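Local structure of acyl-CoA dehydrogenase (Thermus thermophilus, 2Z1Q) at residues Arg405-Leu413 with Gln476-Ile487; Val460-Tyr468 with Ala525-Val533. The protein probably oxidises saturated acyl-CoA thioesters to their 2,3-dehydroacyl forms, using bound FAD to pass electrons to an acceptor. All blocks are in the same frame, centred on the assembly; numbering follows the deposited sequence.

Interaction 1: Arg405-Leu413 with Gln476-Ile487; sequences RLLIPGMLL and QEVLGAVADILI. With FAD (flavin-adenine dinucleotide), chain D.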
# COMPACT_ATOMS: atom_id res chain seq x y z
N ARG B 405 10.62 13.26 7.37
CA ARG B 405 11.27 13.71 6.14
C ARG B 405 11.70 15.17 6.26
O ARG B 405 12.70 15.57 5.67
CB ARG B 405 10.35 13.54 4.92
CG ARG B 405 10.35 12.14 4.30
CD ARG B 405 9.59 12.10 2.98
NE ARG B 405 9.85 10.85 2.26
CZ ARG B 405 9.30 9.68 2.56
NH1 ARG B 405 9.61 8.60 1.84
NH2 ARG B 405 8.41 9.57 3.55
N LEU B 406 10.95 15.97 7.01
CA LEU B 406 11.30 17.38 7.19
C LEU B 406 12.47 17.54 8.16
O LEU B 406 13.22 18.52 8.07
CB LEU B 406 10.10 18.17 7.70
CG LEU B 406 9.19 18.82 6.65
CD1 LEU B 406 8.98 17.89 5.48
CD2 LEU B 406 7.86 19.18 7.29
N LEU B 407 12.62 16.58 9.07
CA LEU B 407 13.69 16.62 10.06
C LEU B 407 15.06 16.18 9.54
O LEU B 407 16.08 16.76 9.91
CB LEU B 407 13.31 15.76 11.28
CG LEU B 407 12.43 16.34 12.39
CD1 LEU B 407 11.18 16.98 11.81
CD2 LEU B 407 12.05 15.23 13.36
N ILE B 408 15.07 15.16 8.70
CA ILE B 408 16.32 14.64 8.16
C ILE B 408 17.21 15.72 7.52
O ILE B 408 18.39 15.84 7.87
CB ILE B 408 16.03 13.50 7.15
CG1 ILE B 408 15.37 12.34 7.90
CG2 ILE B 408 17.31 13.05 6.48
CD1 ILE B 408 14.77 11.26 7.01
N PRO B 409 16.66 16.52 6.60
CA PRO B 409 17.45 17.57 5.95
C PRO B 409 17.94 18.64 6.94
O PRO B 409 18.78 19.48 6.59
CB PRO B 409 16.48 18.15 4.92
CG PRO B 409 15.63 16.96 4.58
CD PRO B 409 15.36 16.38 5.94
N GLY B 410 17.42 18.59 8.16
CA GLY B 410 17.79 19.54 9.20
C GLY B 410 19.25 19.94 9.23
O GLY B 410 19.58 21.10 8.98
N MET B 411 20.13 18.99 9.52
CA MET B 411 21.55 19.29 9.58
C MET B 411 22.12 19.86 8.29
O MET B 411 22.98 20.75 8.32
CB MET B 411 22.34 18.04 9.99
CG MET B 411 21.59 16.73 9.79
SD MET B 411 21.39 16.23 8.08
CE MET B 411 22.50 14.81 8.04
N LEU B 412 21.64 19.37 7.15
CA LEU B 412 22.11 19.83 5.84
C LEU B 412 21.66 21.27 5.59
O LEU B 412 22.11 21.92 4.64
CB LEU B 412 21.58 18.90 4.75
CG LEU B 412 22.52 18.61 3.58
CD1 LEU B 412 23.84 18.09 4.12
CD2 LEU B 412 21.88 17.59 2.65
N LEU B 413 20.78 21.75 6.46
CA LEU B 413 20.25 23.11 6.36
C LEU B 413 20.84 24.02 7.42
O LEU B 413 20.69 25.25 7.34
CB LEU B 413 18.73 23.09 6.50
CG LEU B 413 17.96 22.30 5.43
CD1 LEU B 413 16.53 22.09 5.89
CD2 LEU B 413 18.01 23.06 4.11
N GLN B 476 8.66 22.25 1.65
CA GLN B 476 8.66 20.87 2.10
C GLN B 476 8.89 19.83 1.02
O GLN B 476 9.49 18.79 1.30
CB GLN B 476 7.36 20.55 2.82
CG GLN B 476 7.13 21.40 4.03
CD GLN B 476 5.86 21.01 4.75
OE1 GLN B 476 4.96 20.41 4.16
NE2 GLN B 476 5.77 21.37 6.03
N GLU B 477 8.39 20.09 -0.20
CA GLU B 477 8.59 19.14 -1.28
C GLU B 477 10.09 19.06 -1.51
O GLU B 477 10.66 17.97 -1.56
CB GLU B 477 7.86 19.56 -2.57
CG GLU B 477 6.34 19.57 -2.51
CD GLU B 477 5.81 20.91 -2.10
OE1 GLU B 477 4.75 21.30 -2.63
OE2 GLU B 477 6.45 21.56 -1.24
N VAL B 478 10.73 20.21 -1.63
CA VAL B 478 12.18 20.24 -1.80
C VAL B 478 12.88 19.48 -0.67
O VAL B 478 13.78 18.68 -0.91
CB VAL B 478 12.71 21.68 -1.80
CG1 VAL B 478 14.23 21.66 -1.94
CG2 VAL B 478 12.06 22.48 -2.93
N LEU B 479 12.48 19.71 0.58
CA LEU B 479 13.13 19.02 1.68
C LEU B 479 12.94 17.51 1.62
O LEU B 479 13.85 16.75 1.95
CB LEU B 479 12.61 19.54 3.03
CG LEU B 479 12.94 21.01 3.33
CD1 LEU B 479 12.65 21.30 4.78
CD2 LEU B 479 14.40 21.28 3.03
N GLY B 480 11.75 17.10 1.18
CA GLY B 480 11.44 15.69 1.07
C GLY B 480 12.29 14.96 0.05
O GLY B 480 12.79 13.85 0.32
N ALA B 481 12.44 15.56 -1.13
CA ALA B 481 13.27 14.96 -2.17
C ALA B 481 14.69 14.85 -1.60
O ALA B 481 15.37 13.85 -1.79
CB ALA B 481 13.23 15.82 -3.45
N VAL B 482 15.13 15.87 -0.88
CA VAL B 482 16.47 15.84 -0.28
C VAL B 482 16.58 14.69 0.74
O VAL B 482 17.57 13.96 0.74
CB VAL B 482 16.82 17.19 0.40
CG1 VAL B 482 18.07 17.05 1.25
CG2 VAL B 482 17.04 18.24 -0.67
N ALA B 483 15.56 14.53 1.59
CA ALA B 483 15.55 13.47 2.60
C ALA B 483 15.58 12.08 1.97
O ALA B 483 16.26 11.18 2.46
CB ALA B 483 14.32 13.62 3.52
N ASP B 484 14.84 11.89 0.87
CA ASP B 484 14.82 10.61 0.18
C ASP B 484 16.20 10.24 -0.38
O ASP B 484 16.55 9.07 -0.48
CB ASP B 484 13.76 10.62 -0.92
CG ASP B 484 12.34 10.62 -0.35
OD1 ASP B 484 12.13 9.90 0.65
OD2 ASP B 484 11.45 11.32 -0.89
N ILE B 485 16.99 11.24 -0.73
CA ILE B 485 18.32 10.96 -1.25
C ILE B 485 19.22 10.55 -0.08
O ILE B 485 19.95 9.56 -0.17
CB ILE B 485 18.89 12.19 -1.97
CG1 ILE B 485 17.93 12.58 -3.10
CG2 ILE B 485 20.27 11.89 -2.55
CD1 ILE B 485 18.32 13.79 -3.88
N LEU B 486 19.11 11.28 1.03
CA LEU B 486 19.90 10.98 2.23
C LEU B 486 19.56 9.58 2.75
O LEU B 486 20.45 8.84 3.18
CB LEU B 486 19.62 12.03 3.32
CG LEU B 486 20.11 13.45 2.99
CD1 LEU B 486 19.59 14.44 4.02
CD2 LEU B 486 21.64 13.46 2.95
N ILE B 487 18.28 9.21 2.67
CA ILE B 487 17.83 7.89 3.11
C ILE B 487 18.44 6.78 2.26
O ILE B 487 18.93 5.79 2.80
CB ILE B 487 16.28 7.75 3.01
CG1 ILE B 487 15.64 8.69 4.03
CG2 ILE B 487 15.86 6.28 3.19
CD1 ILE B 487 14.14 8.83 3.92
PA FAD D . -3.08 14.37 11.58
O1A FAD D . -3.44 12.98 11.65
O2A FAD D . -3.46 15.45 12.69
O5B FAD D . -1.84 14.72 10.68
C5B FAD D . -2.23 14.71 9.30
C4B FAD D . -0.95 15.22 8.68
O4B FAD D . 0.26 15.25 9.32
C3B FAD D . -0.70 15.07 7.11
O3B FAD D . -1.43 16.07 6.38
C2B FAD D . 0.86 15.32 7.24
O2B FAD D . 1.51 15.87 6.09
C1B FAD D . 0.61 16.23 8.41
N9A FAD D . 1.55 17.20 8.89
C8A FAD D . 1.62 17.53 10.21
N7A FAD D . 2.50 18.44 10.40
C5A FAD D . 3.08 18.75 9.22
C6A FAD D . 4.09 19.66 8.81
N6A FAD D . 4.70 20.47 9.75
N1A FAD D . 4.43 19.70 7.49
C2A FAD D . 3.82 18.94 6.58
N3A FAD D . 2.87 18.10 6.94
C4A FAD D . 2.46 17.95 8.21
N1 FAD D . -0.15 8.81 21.35
C2 FAD D . 0.44 8.85 22.56
O2 FAD D . 0.69 9.94 23.05
N3 FAD D . 0.75 7.73 23.26
C4 FAD D . 0.48 6.47 22.79
O4 FAD D . 0.76 5.48 23.42
C4X FAD D . -0.18 6.35 21.47
N5 FAD D . -0.52 5.17 20.92
C5X FAD D . -1.17 5.10 19.73
C6 FAD D . -1.59 3.84 19.19
C7 FAD D . -2.30 3.80 17.97
C7M FAD D . -2.76 2.47 17.42
C8 FAD D . -2.60 5.01 17.27
C8M FAD D . -3.37 5.01 15.97
C9 FAD D . -2.19 6.22 17.78
C9A FAD D . -1.48 6.31 19.01
N10 FAD D . -1.11 7.57 19.53
C10 FAD D . -0.48 7.64 20.76
C1' FAD D . -1.48 8.71 18.74
C2' FAD D . -0.34 9.32 17.90
O2' FAD D . 0.68 9.85 18.73
C3' FAD D . -1.08 10.36 17.12
O3' FAD D . -2.06 9.66 16.30
C4' FAD D . -0.24 11.17 16.18
O4' FAD D . 0.77 11.95 16.84
C5' FAD D . -1.29 11.99 15.52
O5' FAD D . -0.84 12.81 14.56
P FAD D . -2.26 13.23 13.94
O1P FAD D . -3.00 11.98 13.64
O2P FAD D . -3.11 14.12 15.00
O3P FAD D . -1.84 14.04 12.58
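R405-L413, which runs from helix 401-407 through a turn towards the short helix 410-413, packs against helix 476-502 in a buried, mainly apolar contact with a salt bridge on its flank and the adenine of FAD beside L406 and Q476. The salt bridge is side-on: R405 NE and NH1 both reach the same oxygen, D484 OD1, at 2.9 Å from NE. D484 OD1 receives them on its syn side, with guanidinium and carboxylate planes 66° apart. R405 is extended from CG to NE, which carries the guanidinium across to D484; its NH1 also pairs with E360, so the guanidinium bridges two acids. P409, set in a type I turn from L407 to G410, points the CG corner of its ring at the helix, 3.7 Å from A483 CB. I408 sends its two branches apart: CG2, anti to the backbone N, meets L486 CD1 at 3.6 Å, while CD1 reaches I487 CD1 at 4.0 Å. Farther on, L413 CD1 touches L479 CD2 at 3.7 Å, the two side chains crossing at a slant. Beside the cofactor L406 CD2 lies 3.5 Å from FAD N1A and 3.3 Å from Q476 NE2. That amide nitrogen donates to FAD N1A, 2.6 Å away with a bent N-H...N angle of 133°, while Q476 OE1 accepts from L301 N of the second subunit, which fixes the amide's orientation. L406 and Q476 thus form part of the adenine end of the FAD pocket, built at the subunit interface on the helical C-terminal region of the acyl-CoA dehydrogenase fold.

Interaction 2: Val460-Tyr468 with Ala525-Val533; sequences VAGLAVQKY and ALSVLPRLV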
# COMPACT_ATOMS: atom_id res chain seq x y z
N VAL B 460 21.44 19.96 -3.96
CA VAL B 460 20.06 20.42 -3.91
C VAL B 460 19.79 21.21 -2.64
O VAL B 460 19.17 22.28 -2.69
CB VAL B 460 19.09 19.25 -3.97
CG1 VAL B 460 17.67 19.76 -3.85
CG2 VAL B 460 19.30 18.48 -5.26
N ALA B 461 20.26 20.69 -1.52
CA ALA B 461 20.07 21.34 -0.23
C ALA B 461 20.67 22.75 -0.26
O ALA B 461 20.05 23.70 0.24
CB ALA B 461 20.72 20.51 0.86
N GLY B 462 21.86 22.87 -0.84
CA GLY B 462 22.51 24.16 -0.91
C GLY B 462 21.72 25.16 -1.74
O GLY B 462 21.48 26.28 -1.30
N LEU B 463 21.31 24.74 -2.94
CA LEU B 463 20.55 25.59 -3.84
C LEU B 463 19.26 26.05 -3.17
O LEU B 463 18.79 27.17 -3.40
CB LEU B 463 20.24 24.84 -5.14
CG LEU B 463 21.45 24.57 -6.05
CD1 LEU B 463 21.08 23.63 -7.18
CD2 LEU B 463 21.98 25.88 -6.61
N ALA B 464 18.69 25.18 -2.34
CA ALA B 464 17.46 25.52 -1.65
C ALA B 464 17.73 26.64 -0.65
O ALA B 464 16.95 27.59 -0.54
CB ALA B 464 16.91 24.30 -0.93
N VAL B 465 18.85 26.54 0.06
CA VAL B 465 19.21 27.55 1.04
C VAL B 465 19.58 28.88 0.38
O VAL B 465 19.13 29.94 0.81
CB VAL B 465 20.39 27.08 1.93
CG1 VAL B 465 20.85 28.20 2.85
CG2 VAL B 465 19.96 25.88 2.76
N GLN B 466 20.39 28.82 -0.67
CA GLN B 466 20.82 30.03 -1.37
C GLN B 466 19.73 30.60 -2.26
O GLN B 466 20.01 31.24 -3.27
CB GLN B 466 22.08 29.76 -2.20
CG GLN B 466 21.88 28.78 -3.36
CD GLN B 466 23.19 28.41 -4.05
OE1 GLN B 466 24.03 27.72 -3.47
NE2 GLN B 466 23.35 28.87 -5.29
N LYS B 467 18.48 30.37 -1.87
CA LYS B 467 17.35 30.88 -2.63
C LYS B 467 16.22 31.31 -1.71
O LYS B 467 15.70 32.41 -1.82
CB LYS B 467 16.81 29.83 -3.59
CG LYS B 467 15.60 30.33 -4.37
CD LYS B 467 15.22 29.38 -5.48
CE LYS B 467 14.19 29.99 -6.41
NZ LYS B 467 12.92 30.31 -5.69
N TYR B 468 15.85 30.42 -0.79
CA TYR B 468 14.77 30.72 0.14
C TYR B 468 15.30 31.10 1.51
O TYR B 468 14.58 31.68 2.32
CB TYR B 468 13.83 29.52 0.26
CG TYR B 468 13.08 29.18 -1.01
CD1 TYR B 468 13.62 28.30 -1.96
CD2 TYR B 468 11.84 29.75 -1.28
CE1 TYR B 468 12.93 28.00 -3.13
CE2 TYR B 468 11.15 29.46 -2.45
CZ TYR B 468 11.69 28.59 -3.37
OH TYR B 468 11.00 28.33 -4.53
N ALA B 525 15.66 14.49 -7.57
CA ALA B 525 16.41 15.75 -7.66
C ALA B 525 15.85 16.57 -8.82
O ALA B 525 15.60 17.78 -8.68
CB ALA B 525 17.91 15.46 -7.88
N LEU B 526 15.62 15.93 -9.95
CA LEU B 526 15.09 16.63 -11.11
C LEU B 526 13.64 17.06 -10.98
O LEU B 526 13.17 17.88 -11.76
CB LEU B 526 15.26 15.78 -12.37
CG LEU B 526 16.72 15.49 -12.75
CD1 LEU B 526 16.76 14.46 -13.86
CD2 LEU B 526 17.39 16.79 -13.16
N SER B 527 12.93 16.51 -10.00
CA SER B 527 11.53 16.87 -9.82
C SER B 527 11.37 18.08 -8.92
O SER B 527 10.28 18.66 -8.83
CB SER B 527 10.73 15.68 -9.25
OG SER B 527 11.10 15.42 -7.90
N VAL B 528 12.45 18.47 -8.25
CA VAL B 528 12.41 19.64 -7.36
C VAL B 528 13.43 20.71 -7.72
O VAL B 528 13.47 21.77 -7.09
CB VAL B 528 12.60 19.25 -5.87
CG1 VAL B 528 11.48 18.32 -5.43
CG2 VAL B 528 13.97 18.60 -5.66
N LEU B 529 14.25 20.45 -8.73
CA LEU B 529 15.27 21.41 -9.14
C LEU B 529 14.70 22.62 -9.89
O LEU B 529 15.11 23.76 -9.64
CB LEU B 529 16.34 20.69 -9.96
CG LEU B 529 17.75 20.65 -9.36
CD1 LEU B 529 17.75 20.93 -7.86
CD2 LEU B 529 18.33 19.28 -9.64
N PRO B 530 13.76 22.39 -10.82
CA PRO B 530 13.17 23.49 -11.58
C PRO B 530 12.57 24.53 -10.63
O PRO B 530 12.29 25.67 -11.02
CB PRO B 530 12.09 22.79 -12.41
CG PRO B 530 12.66 21.42 -12.62
CD PRO B 530 13.23 21.09 -11.27
N ARG B 531 12.40 24.14 -9.36
CA ARG B 531 11.84 25.02 -8.34
C ARG B 531 12.90 25.94 -7.74
O ARG B 531 12.58 27.01 -7.19
CB ARG B 531 11.21 24.18 -7.22
CG ARG B 531 10.61 24.98 -6.06
CD ARG B 531 9.29 25.65 -6.43
NE ARG B 531 8.64 26.20 -5.24
CZ ARG B 531 7.38 26.61 -5.18
NH1 ARG B 531 6.59 26.54 -6.26
NH2 ARG B 531 6.88 27.07 -4.04
N LEU B 532 14.16 25.53 -7.87
CA LEU B 532 15.30 26.28 -7.34
C LEU B 532 16.11 27.04 -8.40
O LEU B 532 16.70 28.07 -8.10
CB LEU B 532 16.24 25.31 -6.61
CG LEU B 532 15.54 24.36 -5.63
CD1 LEU B 532 16.55 23.43 -4.97
CD2 LEU B 532 14.81 25.17 -4.59
N VAL B 533 16.13 26.52 -9.62
CA VAL B 533 16.89 27.17 -10.70
C VAL B 533 16.09 27.32 -11.99
O VAL B 533 15.16 26.56 -12.25
CB VAL B 533 18.19 26.38 -11.02
CG1 VAL B 533 19.20 26.58 -9.91
CG2 VAL B 533 17.87 24.90 -11.19
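The Y468 ring meets segment A525-V533 with its edge: L532 CD2 lies near the ring plane, 3.7 Å from Y468 CE1, with A464 O of its own helix also at the edge. Ring and R531 guanidinium are only 18° from parallel, but they do not stack; Y468 OH approaches the guanidinium obliquely and gives a weak hydrogen bond to R531 O at 3.4 Å. The main partner of R531 NE is E475, in a salt bridge. K467, with CG anti to its backbone N (chi1 179°), runs out over the loop, bringing CD within 3.3 Å of L532 O. The apolar centre is L532, whose CD1 sits over the helix between V460 and A464: it is 4.0 Å from V460 CG1 and 4.1 Å from A464 CB, and also touches L463 CB. V460 CG2 extends the patch to L529 CD1, 3.9 Å away. L529 O accepts from both L532 N and V533 N, bracing the turn that presents L532. The C-terminal part of helix 445-468 packs on the last part of helix 505-528 and the connection towards helix 535-547, within the helical C-terminal region of the acyl-CoA dehydrogenase fold.

From the N terminus, the chain passes through R405-L413 and, after an unmodelled stretch at 417-440, into helix 445-468, which carries V460-Y468. It then enters helix 476-502, where Q476-I487 closes the loop of interaction 1, and after helix 505-528 A525-V533 closes that of interaction 2. Their segments alternate, so the two loops cross, and the contact centres lie 12 Å apart. They share an apolar seam: V482 packs on V460, L412 on A461, L413 on V465 and A481 on V528. Helices 445-468 and 476-502 thereby join R405-L413, whose L406 lies beside the FAD adenine, to the connection before helix 535-547, and both contacts also touch the second subunit.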